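Local structure of NDP-N-acetyl-D-galactosaminuronic acid dehydrogenase (Methanosarcina mazei Go1, 3G79) at residues A387-Y395 and E403-V411. The protein probably oxidises UDP-N-acetyl-D-mannosamine to its uronate with two molecules of NAD+, as a member of the UDP-glucose/GDP-mannose dehydrogenase family. Sequence-based numbering, arbitrary orientation.
Sequences ASVMVHDPY and EISDNLEEV
I404 meets V391 through its side chain, its CG1 3.6 Å from V391 CG1, while its other branch, CG2, rests on D393 CB at 3.7 Å. S405 then joins the backbones in parallel pairing: its N donates to V391 O at 2.9 Å, and its O receives D393 N at 3.1 Å in a nearly straight bond (169°). After this short pairing the chain turns past the imidazole of H392. With CG anti to the backbone N (chi1 177°), that ring points its CD2-NE2 side at the turn, where NE2 makes a weak, bent bond to D406 O, while ND1 is held by Y427 OH. N407 caps the helix that follows, its OD1 accepting from E410 N. L408 sets CG over one face of the H392 ring in a CH-pi contact, 4.2 Å from the centroid. At E410 the backbone O lies 3.4 Å from M390 CE. V411, further along the helix, puts both methyls against H392 CB, with CG1 also near M390 O. Strand 404-405 is outermost in the parallel sheet of the probable UDP-binding domain, a Rossmann-like alpha/beta fold; strand 355-359 flanks 388-392 on its other side, helix 375-385 packs against V391, and helix 432-439 touches L408.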
# COMPACT_ATOMS: atom_id res chain seq x y z
N ALA A 387 -28.20 -26.18 2.18
CA ALA A 387 -28.10 -26.17 0.72
C ALA A 387 -27.26 -27.33 0.27
O ALA A 387 -26.37 -27.76 0.99
CB ALA A 387 -27.47 -24.89 0.24
N SER A 388 -27.52 -27.85 -0.93
CA SER A 388 -26.61 -28.84 -1.50
C SER A 388 -25.60 -28.15 -2.43
O SER A 388 -25.91 -27.14 -3.06
CB SER A 388 -27.34 -30.00 -2.18
OG SER A 388 -27.03 -30.10 -3.56
N VAL A 389 -24.39 -28.70 -2.48
CA VAL A 389 -23.30 -28.05 -3.16
C VAL A 389 -22.53 -28.94 -4.16
O VAL A 389 -22.14 -30.08 -3.84
CB VAL A 389 -22.32 -27.44 -2.15
CG1 VAL A 389 -21.20 -26.77 -2.88
CG2 VAL A 389 -23.03 -26.44 -1.22
N MET A 390 -22.32 -28.40 -5.36
CA MET A 390 -21.43 -28.97 -6.37
C MET A 390 -20.33 -27.97 -6.77
O MET A 390 -20.61 -26.82 -7.13
CB MET A 390 -22.23 -29.46 -7.58
CG MET A 390 -22.84 -30.88 -7.39
SD MET A 390 -23.81 -31.58 -8.76
CE MET A 390 -22.55 -31.81 -9.99
N VAL A 391 -19.08 -28.45 -6.68
CA VAL A 391 -17.84 -27.72 -6.85
C VAL A 391 -17.22 -28.06 -8.19
O VAL A 391 -17.04 -29.26 -8.55
CB VAL A 391 -16.79 -28.18 -5.81
CG1 VAL A 391 -15.48 -27.53 -6.09
CG2 VAL A 391 -17.23 -27.87 -4.37
N HIS A 392 -16.86 -27.01 -8.93
CA HIS A 392 -16.20 -27.16 -10.21
C HIS A 392 -14.86 -26.48 -10.20
O HIS A 392 -14.67 -25.44 -9.56
CB HIS A 392 -17.05 -26.55 -11.32
CG HIS A 392 -16.41 -26.60 -12.68
ND1 HIS A 392 -15.53 -25.63 -13.13
CD2 HIS A 392 -16.55 -27.48 -13.70
CE1 HIS A 392 -15.15 -25.92 -14.37
NE2 HIS A 392 -15.75 -27.03 -14.74
N ASP A 393 -13.94 -27.08 -10.96
CA ASP A 393 -12.62 -26.51 -11.16
C ASP A 393 -11.87 -27.31 -12.24
O ASP A 393 -11.76 -28.55 -12.14
CB ASP A 393 -11.83 -26.50 -9.86
CG ASP A 393 -10.61 -25.62 -9.95
OD1 ASP A 393 -10.67 -24.46 -9.46
OD2 ASP A 393 -9.60 -26.11 -10.52
N PRO A 394 -11.35 -26.60 -13.27
CA PRO A 394 -10.75 -27.29 -14.41
C PRO A 394 -9.43 -27.93 -14.05
O PRO A 394 -8.98 -28.81 -14.77
CB PRO A 394 -10.52 -26.16 -15.44
CG PRO A 394 -11.18 -24.96 -14.88
CD PRO A 394 -11.21 -25.14 -13.40
N TYR A 395 -8.85 -27.51 -12.93
CA TYR A 395 -7.45 -27.82 -12.61
C TYR A 395 -7.26 -28.65 -11.36
O TYR A 395 -6.37 -29.49 -11.30
CB TYR A 395 -6.65 -26.53 -12.45
CG TYR A 395 -6.81 -25.63 -13.62
CD1 TYR A 395 -6.08 -25.86 -14.79
CD2 TYR A 395 -7.72 -24.58 -13.59
CE1 TYR A 395 -6.24 -25.04 -15.90
CE2 TYR A 395 -7.90 -23.75 -14.69
CZ TYR A 395 -7.15 -23.98 -15.84
OH TYR A 395 -7.30 -23.17 -16.93
N GLU A 403 -15.15 -33.48 -2.95
CA GLU A 403 -15.19 -33.88 -4.38
C GLU A 403 -15.41 -32.74 -5.39
O GLU A 403 -16.38 -32.01 -5.29
CB GLU A 403 -16.15 -35.08 -4.62
CG GLU A 403 -17.45 -35.11 -3.82
CD GLU A 403 -18.32 -36.36 -4.12
OE1 GLU A 403 -19.15 -36.74 -3.26
OE2 GLU A 403 -18.18 -36.97 -5.22
N ILE A 404 -14.48 -32.62 -6.33
CA ILE A 404 -14.40 -31.50 -7.29
C ILE A 404 -14.62 -32.07 -8.67
O ILE A 404 -14.18 -33.18 -8.96
CB ILE A 404 -12.98 -30.77 -7.28
CG1 ILE A 404 -12.75 -29.90 -6.03
CG2 ILE A 404 -12.82 -29.81 -8.46
CD1 ILE A 404 -12.59 -30.61 -4.73
N SER A 405 -15.27 -31.32 -9.55
CA SER A 405 -15.57 -31.86 -10.88
C SER A 405 -14.98 -31.05 -12.05
O SER A 405 -14.82 -29.82 -11.98
CB SER A 405 -17.09 -32.08 -11.04
OG SER A 405 -17.43 -32.53 -12.33
N ASP A 406 -14.64 -31.78 -13.10
CA ASP A 406 -14.18 -31.25 -14.39
C ASP A 406 -15.30 -30.53 -15.16
O ASP A 406 -15.08 -29.43 -15.67
CB ASP A 406 -13.61 -32.41 -15.25
CG ASP A 406 -14.17 -33.78 -14.84
OD1 ASP A 406 -13.86 -34.24 -13.71
OD2 ASP A 406 -14.94 -34.41 -15.62
N ASN A 407 -16.50 -31.11 -15.23
CA ASN A 407 -17.51 -30.59 -16.18
C ASN A 407 -18.55 -29.62 -15.62
O ASN A 407 -19.32 -29.92 -14.70
CB ASN A 407 -18.05 -31.69 -17.15
CG ASN A 407 -19.44 -32.20 -16.81
OD1 ASN A 407 -20.44 -31.68 -17.31
ND2 ASN A 407 -19.51 -33.23 -15.98
N LEU A 408 -18.51 -28.43 -16.21
CA LEU A 408 -19.27 -27.28 -15.78
C LEU A 408 -20.75 -27.60 -15.80
O LEU A 408 -21.46 -27.31 -14.84
CB LEU A 408 -18.97 -26.11 -16.73
CG LEU A 408 -18.75 -24.71 -16.15
CD1 LEU A 408 -19.20 -23.64 -17.13
CD2 LEU A 408 -19.43 -24.54 -14.83
N GLU A 409 -21.18 -28.23 -16.89
CA GLU A 409 -22.59 -28.56 -17.17
C GLU A 409 -23.21 -29.31 -16.00
O GLU A 409 -24.31 -28.98 -15.54
CB GLU A 409 -22.68 -29.38 -18.47
CG GLU A 409 -24.07 -29.46 -19.14
CD GLU A 409 -25.04 -30.46 -18.49
OE1 GLU A 409 -24.59 -31.49 -17.93
OE2 GLU A 409 -26.27 -30.22 -18.54
N GLU A 410 -22.52 -30.33 -15.51
CA GLU A 410 -23.16 -31.14 -14.49
C GLU A 410 -23.25 -30.34 -13.19
O GLU A 410 -24.25 -30.37 -12.50
CB GLU A 410 -22.56 -32.57 -14.39
CG GLU A 410 -21.37 -32.82 -13.48
CD GLU A 410 -21.13 -34.34 -13.22
OE1 GLU A 410 -20.57 -34.68 -12.15
OE2 GLU A 410 -21.51 -35.19 -14.08
N VAL A 411 -22.20 -29.58 -12.92
CA VAL A 411 -22.17 -28.70 -11.76
C VAL A 411 -23.23 -27.60 -11.82
O VAL A 411 -23.90 -27.33 -10.83
CB VAL A 411 -20.79 -28.09 -11.58
CG1 VAL A 411 -20.85 -26.98 -10.55
CG2 VAL A 411 -19.82 -29.17 -11.15